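Local coordinates for protein protoporphyrinogen oxidase (Exiguobacterium sibiricum, PDB 3LOV) that probably catalyses the FAD-dependent, oxygen-consuming oxidation of coproporphyrinogen III to coproporphyrin III during heme b biosynthesis, at residues 67-72 and 446-451; 250-255 and 269-274; 316-321 and 355-360. All coordinates share one frame; numbering follows the deposited sequence.

Interaction 1 (67-72 and 446-451). With FAD (flavin-adenine dinucleotide), chain B.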
# COMPACT_ATOMS: atom_id res chain seq x y z
N HIS A 67 5.02 -13.76 -2.04
CA HIS A 67 4.21 -14.95 -2.35
C HIS A 67 3.40 -15.50 -1.18
O HIS A 67 2.59 -16.41 -1.38
CB HIS A 67 5.13 -16.07 -2.87
CG HIS A 67 6.08 -16.57 -1.83
ND1 HIS A 67 5.74 -17.54 -0.91
CD2 HIS A 67 7.35 -16.19 -1.52
CE1 HIS A 67 6.76 -17.74 -0.10
NE2 HIS A 67 7.76 -16.96 -0.46
N ILE A 68 3.59 -14.95 0.04
CA ILE A 68 2.76 -15.38 1.17
C ILE A 68 1.26 -15.22 0.88
O ILE A 68 0.46 -16.08 1.24
CB ILE A 68 3.16 -14.69 2.51
CG1 ILE A 68 2.47 -15.40 3.68
CG2 ILE A 68 2.81 -13.19 2.50
CD1 ILE A 68 2.98 -14.94 5.05
N LEU A 69 0.89 -14.16 0.14
CA LEU A 69 -0.51 -13.91 -0.14
C LEU A 69 -0.99 -14.87 -1.25
O LEU A 69 -2.15 -15.32 -1.23
CB LEU A 69 -0.74 -12.43 -0.54
CG LEU A 69 -2.19 -11.99 -0.85
CD1 LEU A 69 -3.23 -12.68 0.07
CD2 LEU A 69 -2.35 -10.47 -0.73
N THR A 70 -0.12 -15.14 -2.22
CA THR A 70 -0.37 -16.18 -3.24
C THR A 70 -0.63 -17.52 -2.57
O THR A 70 -1.61 -18.18 -2.87
CB THR A 70 0.80 -16.31 -4.21
OG1 THR A 70 1.21 -15.00 -4.66
CG2 THR A 70 0.40 -17.21 -5.43
N ASP A 71 0.21 -17.86 -1.59
CA ASP A 71 0.07 -19.11 -0.87
C ASP A 71 -1.25 -19.22 -0.08
O ASP A 71 -1.93 -20.27 -0.11
CB ASP A 71 1.24 -19.29 0.08
CG ASP A 71 2.55 -19.53 -0.64
OD1 ASP A 71 2.54 -20.04 -1.77
OD2 ASP A 71 3.58 -19.21 -0.03
N LEU A 72 -1.61 -18.13 0.60
CA LEU A 72 -2.89 -18.05 1.30
C LEU A 72 -4.02 -18.22 0.31
O LEU A 72 -4.99 -18.96 0.57
CB LEU A 72 -3.03 -16.72 2.08
CG LEU A 72 -4.29 -16.52 2.92
CD1 LEU A 72 -4.33 -17.65 3.97
CD2 LEU A 72 -4.37 -15.03 3.59
N GLY A 446 1.71 -3.00 2.53
CA GLY A 446 0.99 -3.76 1.49
C GLY A 446 0.24 -4.98 1.97
O GLY A 446 0.52 -5.50 3.05
N LEU A 447 -0.69 -5.49 1.16
CA LEU A 447 -1.52 -6.62 1.55
C LEU A 447 -0.69 -7.82 2.05
O LEU A 447 -1.00 -8.39 3.12
CB LEU A 447 -2.49 -7.01 0.45
CG LEU A 447 -3.52 -5.96 0.13
CD1 LEU A 447 -4.16 -6.22 -1.22
CD2 LEU A 447 -4.59 -5.89 1.19
N PRO A 448 0.39 -8.17 1.32
CA PRO A 448 1.24 -9.30 1.72
C PRO A 448 2.00 -9.07 3.01
O PRO A 448 2.20 -10.03 3.77
CB PRO A 448 2.22 -9.44 0.56
CG PRO A 448 1.50 -8.82 -0.58
CD PRO A 448 0.86 -7.63 0.04
N ASP A 449 2.41 -7.81 3.24
CA ASP A 449 3.10 -7.43 4.48
C ASP A 449 2.17 -7.57 5.69
O ASP A 449 2.58 -7.99 6.76
CB ASP A 449 3.61 -5.97 4.40
CG ASP A 449 4.60 -5.72 3.21
OD1 ASP A 449 5.48 -6.54 2.96
OD2 ASP A 449 4.47 -4.69 2.53
N CYS A 450 0.93 -7.15 5.52
CA CYS A 450 -0.09 -7.29 6.55
C CYS A 450 -0.41 -8.75 6.83
O CYS A 450 -0.54 -9.17 8.00
CB CYS A 450 -1.34 -6.53 6.12
SG CYS A 450 -1.13 -4.73 6.25
N VAL A 451 -0.50 -9.56 5.78
CA VAL A 451 -0.71 -10.98 6.00
C VAL A 451 0.45 -11.59 6.80
O VAL A 451 0.19 -12.26 7.80
CB VAL A 451 -0.95 -11.76 4.68
CG1 VAL A 451 -0.92 -13.28 4.94
CG2 VAL A 451 -2.28 -11.29 4.03
PA FAD B . -7.72 -1.96 7.47
O1A FAD B . -8.03 -2.47 6.11
O2A FAD B . -7.71 -0.49 7.70
O5B FAD B . -8.74 -2.62 8.50
C5B FAD B . -8.93 -2.13 9.81
C4B FAD B . -10.24 -2.72 10.34
O4B FAD B . -10.39 -2.44 11.73
C3B FAD B . -11.43 -2.16 9.58
O3B FAD B . -12.33 -3.18 9.19
C2B FAD B . -12.00 -1.21 10.62
O2B FAD B . -13.38 -1.06 10.51
C1B FAD B . -11.67 -1.90 11.92
N9A FAD B . -11.65 -1.03 13.11
C8A FAD B . -11.27 0.28 13.28
N7A FAD B . -11.43 0.64 14.58
C5A FAD B . -11.92 -0.44 15.25
C6A FAD B . -12.26 -0.69 16.59
N6A FAD B . -12.10 0.24 17.52
N1A FAD B . -12.74 -1.93 16.95
C2A FAD B . -12.85 -2.94 16.03
N3A FAD B . -12.49 -2.71 14.71
C4A FAD B . -12.06 -1.49 14.34
N1 FAD B . -1.69 -2.66 -0.70
C2 FAD B . -1.31 -3.50 -1.72
O2 FAD B . -0.70 -4.55 -1.48
N3 FAD B . -1.60 -3.15 -3.02
C4 FAD B . -2.22 -2.00 -3.33
O4 FAD B . -2.48 -1.78 -4.50
C4X FAD B . -2.58 -1.12 -2.33
N5 FAD B . -3.27 0.04 -2.65
C5X FAD B . -3.64 0.90 -1.61
C6 FAD B . -4.30 2.09 -1.90
C7 FAD B . -4.67 2.97 -0.87
C7M FAD B . -5.39 4.25 -1.19
C8 FAD B . -4.43 2.63 0.48
C8M FAD B . -4.80 3.54 1.63
C9 FAD B . -3.78 1.43 0.78
C9A FAD B . -3.38 0.55 -0.25
N10 FAD B . -2.73 -0.65 0.05
C10 FAD B . -2.33 -1.48 -1.00
C1' FAD B . -2.39 -1.08 1.46
C2' FAD B . -3.50 -2.03 1.97
O2' FAD B . -4.69 -1.34 2.01
C3' FAD B . -3.22 -2.61 3.36
O3' FAD B . -2.19 -3.58 3.18
C4' FAD B . -4.41 -3.33 4.05
O4' FAD B . -5.70 -2.95 3.62
C5' FAD B . -4.41 -3.10 5.55
O5' FAD B . -5.41 -3.89 6.13
P FAD B . -5.57 -3.88 7.70
O1P FAD B . -4.25 -3.80 8.42
O2P FAD B . -6.53 -4.93 8.21
O3P FAD B . -6.28 -2.43 8.00
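L69 and L447 meet at a slant, CD2 of L69 resting 3.7 Å from CB of L447. With chi1 of L69 at -179°, its CG lies beside the carbonyl carbon, and the branch there sends CD2 to L447 and P448 and CD1 to V451. CD2 of L69 lies 4.2 Å from CG of P448, while its CD1 faces CG2 of V451. I68 packs beside it: CG2 of I68 sits 3.5 Å from the carbonyl O of P448, and its CG1 slides past CG1 of V451 in the opposite direction. L72, one turn beyond I68, brings CD2 to 4.1 Å from V451 CG1. Branched aliphatic chains suit this place, since they interlock without needing polar partners. The two short helical segments cross at 74°.

L447 is touched from two directions. CG of L447 lies 3.5 Å from O2 of the flavin. The backbone N of L447 donates to that same flavin O2 at 2.8 Å, nearly straight. G446 is the N-cap, and P448, with no N-H to offer, fits the first turn. The start of helix 447-463, with its dipole, would probably stabilise negative charge on the reduced flavin, an arrangement characteristic of FAD-binding folds of the amine oxidase family.

Interaction 2 (250-255 and 269-274); sequences EIRLET and LKTDHG
A type I beta turn, T271 to G274, links the last two strands of a small antiparallel sheet and leans on T255, in the loop that leaves the edge strand 250-252 of the FAD-binding parallel sheet. The closest approach is apolar: CG2 of T255 lies 3.6 Å from CB of T271 and 3.8 Å from CG2 of T271, the two threonines crossing at a slant. Their hydroxyls are turned to their own segments. OG1 of T271 sits between the backbone N and the carbonyl carbon (chi1 81°), where it accepts from H273 N at 3.1 Å, making an ST turn, and donates to G274 O at 2.6 Å. T255 OG1 donates to L253 O at 2.7 Å, from above the carbonyl plane. Threonine thus suits both places, offering a methyl to the other segment and a hydroxyl to its own chain. G274 closes the turn with a positive phi of 91°, at which a side chain would press on the preceding carbonyl.

H273 points its ring edge at E254 O, with H273 NE2 3.6 Å away, and one ring face lies over CB of D272. R252 passes T271 at about a right angle, R252 NH2 4.1 Å from T271 OG1; its stronger tie is the salt bridge from NH1 to E276. The hydroxyl bonds therefore stiffen each loop internally, while threonine methyls share the contact with H273 and R252, whose polar approaches are longer than hydrogen bonds.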
# COMPACT_ATOMS: atom_id res chain seq x y z
N GLU A 250 -15.66 -16.70 16.12
CA GLU A 250 -16.89 -15.93 16.16
C GLU A 250 -16.64 -14.50 15.65
O GLU A 250 -15.82 -13.79 16.21
CB GLU A 250 -17.43 -15.87 17.57
CG GLU A 250 -18.88 -15.39 17.63
CD GLU A 250 -19.26 -14.79 18.97
OE1 GLU A 250 -18.50 -14.99 19.94
OE2 GLU A 250 -20.31 -14.11 19.04
N ILE A 251 -17.35 -14.08 14.60
CA ILE A 251 -17.15 -12.76 14.00
C ILE A 251 -18.26 -11.85 14.51
O ILE A 251 -19.43 -12.12 14.24
CB ILE A 251 -17.29 -12.75 12.44
CG1 ILE A 251 -16.37 -13.77 11.75
CG2 ILE A 251 -17.10 -11.33 11.91
CD1 ILE A 251 -15.06 -13.32 11.40
N ARG A 252 -17.92 -10.75 15.19
CA ARG A 252 -18.95 -9.80 15.62
C ARG A 252 -18.85 -8.51 14.82
O ARG A 252 -17.90 -7.74 14.99
CB ARG A 252 -18.86 -9.48 17.12
CG ARG A 252 -18.70 -10.70 18.08
CD ARG A 252 -19.90 -10.93 18.98
NE ARG A 252 -20.14 -9.84 19.92
CZ ARG A 252 -19.56 -9.72 21.12
NH1 ARG A 252 -18.68 -10.62 21.55
NH2 ARG A 252 -19.85 -8.67 21.88
N LEU A 253 -19.80 -8.25 13.96
CA LEU A 253 -19.81 -6.99 13.20
C LEU A 253 -20.44 -5.90 14.08
O LEU A 253 -21.05 -6.18 15.11
CB LEU A 253 -20.58 -7.15 11.90
CG LEU A 253 -20.06 -8.13 10.85
CD1 LEU A 253 -21.10 -8.22 9.72
CD2 LEU A 253 -18.65 -7.74 10.34
N GLU A 254 -20.31 -4.66 13.64
CA GLU A 254 -20.87 -3.52 14.35
C GLU A 254 -20.53 -3.59 15.84
O GLU A 254 -21.37 -3.29 16.65
CB GLU A 254 -22.40 -3.47 14.16
CG GLU A 254 -22.87 -3.34 12.73
CD GLU A 254 -22.75 -1.92 12.13
OE1 GLU A 254 -22.24 -1.01 12.79
OE2 GLU A 254 -23.15 -1.72 10.97
N THR A 255 -19.31 -3.98 16.20
CA THR A 255 -18.92 -4.09 17.58
C THR A 255 -17.54 -3.49 17.79
O THR A 255 -16.56 -4.18 17.91
CB THR A 255 -18.95 -5.53 18.07
OG1 THR A 255 -20.19 -6.12 17.69
CG2 THR A 255 -18.80 -5.59 19.59
N LEU A 269 -12.75 -6.48 27.77
CA LEU A 269 -12.81 -5.63 26.56
C LEU A 269 -14.19 -5.03 26.45
O LEU A 269 -15.19 -5.75 26.33
CB LEU A 269 -12.44 -6.43 25.32
CG LEU A 269 -10.96 -6.60 24.94
CD1 LEU A 269 -10.05 -6.97 26.07
CD2 LEU A 269 -10.86 -7.66 23.84
N LYS A 270 -14.26 -3.70 26.55
CA LYS A 270 -15.52 -2.98 26.52
C LYS A 270 -16.08 -2.77 25.12
O LYS A 270 -15.37 -2.26 24.26
CB LYS A 270 -15.33 -1.60 27.16
CG LYS A 270 -16.61 -0.79 27.24
CD LYS A 270 -16.31 0.64 27.62
CE LYS A 270 -17.47 1.57 27.33
NZ LYS A 270 -18.06 2.04 28.57
N THR A 271 -17.35 -3.09 24.93
CA THR A 271 -18.07 -2.87 23.65
C THR A 271 -19.45 -2.34 23.95
O THR A 271 -19.88 -2.38 25.08
CB THR A 271 -18.27 -4.19 22.87
OG1 THR A 271 -19.39 -4.92 23.40
CG2 THR A 271 -16.98 -5.08 22.87
N ASP A 272 -20.18 -1.89 22.94
CA ASP A 272 -21.54 -1.38 23.14
C ASP A 272 -22.54 -2.39 23.69
O ASP A 272 -23.55 -2.01 24.29
CB ASP A 272 -22.09 -0.86 21.82
CG ASP A 272 -21.43 0.43 21.39
OD1 ASP A 272 -21.51 1.41 22.17
OD2 ASP A 272 -20.87 0.47 20.26
N HIS A 273 -22.26 -3.68 23.47
CA HIS A 273 -23.17 -4.75 23.84
C HIS A 273 -22.53 -5.64 24.91
O HIS A 273 -22.67 -6.86 24.87
CB HIS A 273 -23.52 -5.56 22.58
CG HIS A 273 -23.75 -4.70 21.36
ND1 HIS A 273 -24.83 -3.86 21.24
CD2 HIS A 273 -23.03 -4.55 20.23
CE1 HIS A 273 -24.77 -3.23 20.08
NE2 HIS A 273 -23.69 -3.64 19.44
N GLY A 274 -21.82 -5.05 25.86
CA GLY A 274 -21.23 -5.82 26.94
C GLY A 274 -19.81 -6.31 26.68
O GLY A 274 -19.32 -6.32 25.56

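Interaction 3 (316-321 and 355-360); sequences IFDQQQ and PDHTVL
T358 holds OG1 anti to its carbonyl carbon (chi1 -65°), facing Q320, whose backbone N gives T358 OG1 a weak, bent bond of 3.1 Å. Q320 itself crosses the threonine at about a right angle, CB of Q320 3.4 Å from OG1 of T358. The small hydroxylated residue thus meets the chain just beyond strand 307-318. In Q319, CG is anti to the backbone N (chi1 -174°) and the chain bends beyond it, carrying OE1 over the D356-H357 peptide.

F317 and T358 form an antiparallel hydrogen-bonded pair: F317 N donates to T358 O at 2.8 Å, and T358 N returns a bond to F317 O at 3.1 Å. The F317 ring turns its edge to T358 O, and CE2 of F317 reaches CD1 of L360 at 4.1 Å. I316 and V359, a non-hydrogen-bonded pair, face the other side of the sheet and lie side by side, pointing the same way, CG1 of I316 4.1 Å from CG2 of V359. Beta-branched chains suit this extended backbone. CB of H357 touches F317 O at 3.5 Å.

These two strands are inner members of a mixed sheet. Strand 400-411 flanks 307-318, bonding to I316 through Q400, and strand 340-345 lies beyond 357-364. I55 of strand 55-56 covers I316 and V359, while the H357 ring meets F53 edge-to-face.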
# COMPACT_ATOMS: atom_id res chain seq x y z
N ILE A 316 -16.63 5.31 -15.37
CA ILE A 316 -16.99 4.30 -16.34
C ILE A 316 -17.55 5.04 -17.55
O ILE A 316 -18.50 5.78 -17.44
CB ILE A 316 -18.07 3.32 -15.80
CG1 ILE A 316 -17.48 2.35 -14.76
CG2 ILE A 316 -18.69 2.51 -16.99
CD1 ILE A 316 -18.51 1.69 -13.84
N PHE A 317 -16.93 4.82 -18.70
CA PHE A 317 -17.38 5.39 -19.97
C PHE A 317 -17.77 4.29 -20.91
O PHE A 317 -17.16 3.22 -20.90
CB PHE A 317 -16.23 6.11 -20.64
CG PHE A 317 -15.68 7.25 -19.86
CD1 PHE A 317 -16.23 8.53 -19.99
CD2 PHE A 317 -14.63 7.05 -18.96
CE1 PHE A 317 -15.72 9.60 -19.27
CE2 PHE A 317 -14.12 8.11 -18.25
CZ PHE A 317 -14.67 9.39 -18.39
N ASP A 318 -18.73 4.57 -21.79
CA ASP A 318 -18.97 3.67 -22.92
C ASP A 318 -17.65 3.51 -23.69
O ASP A 318 -16.85 4.45 -23.76
CB ASP A 318 -20.10 4.20 -23.82
CG ASP A 318 -21.48 3.81 -23.30
OD1 ASP A 318 -21.67 2.61 -22.96
OD2 ASP A 318 -22.38 4.68 -23.23
N GLN A 319 -17.41 2.31 -24.21
CA GLN A 319 -16.14 1.99 -24.85
C GLN A 319 -15.76 3.08 -25.83
O GLN A 319 -16.61 3.56 -26.58
CB GLN A 319 -16.23 0.64 -25.56
CG GLN A 319 -14.90 0.16 -26.12
CD GLN A 319 -14.53 -1.24 -25.65
OE1 GLN A 319 -14.58 -1.54 -24.46
NE2 GLN A 319 -14.15 -2.10 -26.59
N GLN A 320 -14.50 3.48 -25.82
CA GLN A 320 -14.05 4.69 -26.50
C GLN A 320 -13.28 4.36 -27.75
O GLN A 320 -12.43 3.47 -27.72
CB GLN A 320 -13.13 5.51 -25.60
CG GLN A 320 -13.88 6.26 -24.52
CD GLN A 320 -14.58 7.49 -25.05
OE1 GLN A 320 -13.98 8.29 -25.77
NE2 GLN A 320 -15.84 7.65 -24.70
N GLN A 321 -13.57 5.11 -28.83
CA GLN A 321 -12.85 4.99 -30.12
C GLN A 321 -11.44 5.61 -30.07
O GLN A 321 -10.52 5.09 -30.69
CB GLN A 321 -13.67 5.61 -31.26
N PRO A 355 -14.81 -5.43 -19.40
CA PRO A 355 -14.54 -5.94 -20.74
C PRO A 355 -14.95 -5.02 -21.91
O PRO A 355 -14.18 -4.88 -22.88
CB PRO A 355 -15.36 -7.24 -20.77
CG PRO A 355 -16.46 -7.01 -19.76
CD PRO A 355 -15.76 -6.28 -18.66
N ASP A 356 -16.13 -4.41 -21.83
CA ASP A 356 -16.64 -3.61 -22.95
C ASP A 356 -16.78 -2.14 -22.62
O ASP A 356 -17.75 -1.50 -23.01
CB ASP A 356 -17.99 -4.16 -23.37
CG ASP A 356 -17.88 -5.55 -23.92
OD1 ASP A 356 -17.22 -5.69 -24.97
OD2 ASP A 356 -18.39 -6.48 -23.28
N HIS A 357 -15.80 -1.62 -21.89
CA HIS A 357 -15.85 -0.23 -21.47
C HIS A 357 -14.47 0.35 -21.28
O HIS A 357 -13.48 -0.37 -21.19
CB HIS A 357 -16.61 -0.10 -20.14
CG HIS A 357 -18.04 -0.51 -20.21
ND1 HIS A 357 -18.43 -1.84 -20.27
CD2 HIS A 357 -19.19 0.21 -20.20
CE1 HIS A 357 -19.75 -1.90 -20.29
NE2 HIS A 357 -20.23 -0.68 -20.25
N THR A 358 -14.44 1.68 -21.21
CA THR A 358 -13.26 2.42 -20.88
C THR A 358 -13.49 2.86 -19.45
O THR A 358 -14.47 3.56 -19.15
CB THR A 358 -13.09 3.61 -21.82
OG1 THR A 358 -12.87 3.12 -23.15
CG2 THR A 358 -11.91 4.49 -21.42
N VAL A 359 -12.58 2.45 -18.56
CA VAL A 359 -12.71 2.81 -17.15
C VAL A 359 -11.43 3.44 -16.66
O VAL A 359 -10.35 2.83 -16.77
CB VAL A 359 -13.04 1.59 -16.32
CG1 VAL A 359 -13.23 1.98 -14.85
CG2 VAL A 359 -14.29 0.88 -16.91
N LEU A 360 -11.57 4.65 -16.11
CA LEU A 360 -10.45 5.39 -15.55
C LEU A 360 -10.58 5.42 -14.01
O LEU A 360 -11.66 5.65 -13.47
CB LEU A 360 -10.35 6.82 -16.14
CG LEU A 360 -10.15 7.01 -17.68
CD1 LEU A 360 -10.09 8.50 -18.07
CD2 LEU A 360 -8.88 6.31 -18.18

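From the N terminus, helix 68-75 opens the longest loop, which interaction 1 closes when the chain returns at helix 447-463; its segments, 67-72 and 446-451, are 374 residues apart at their closest ends. Interactions 2 and 3 are both nested inside it, one after the other and without crossing. Interaction 2 closes a short loop between the edge strand of the parallel FAD-binding sheet and the small antiparallel sheet; interaction 3 then joins neighbouring strands of the mixed sheet. The contacts stay apart: the centres of interactions 2 and 3 are about 43 Å from each other. Interaction 1, beside the flavin, touches neither of them.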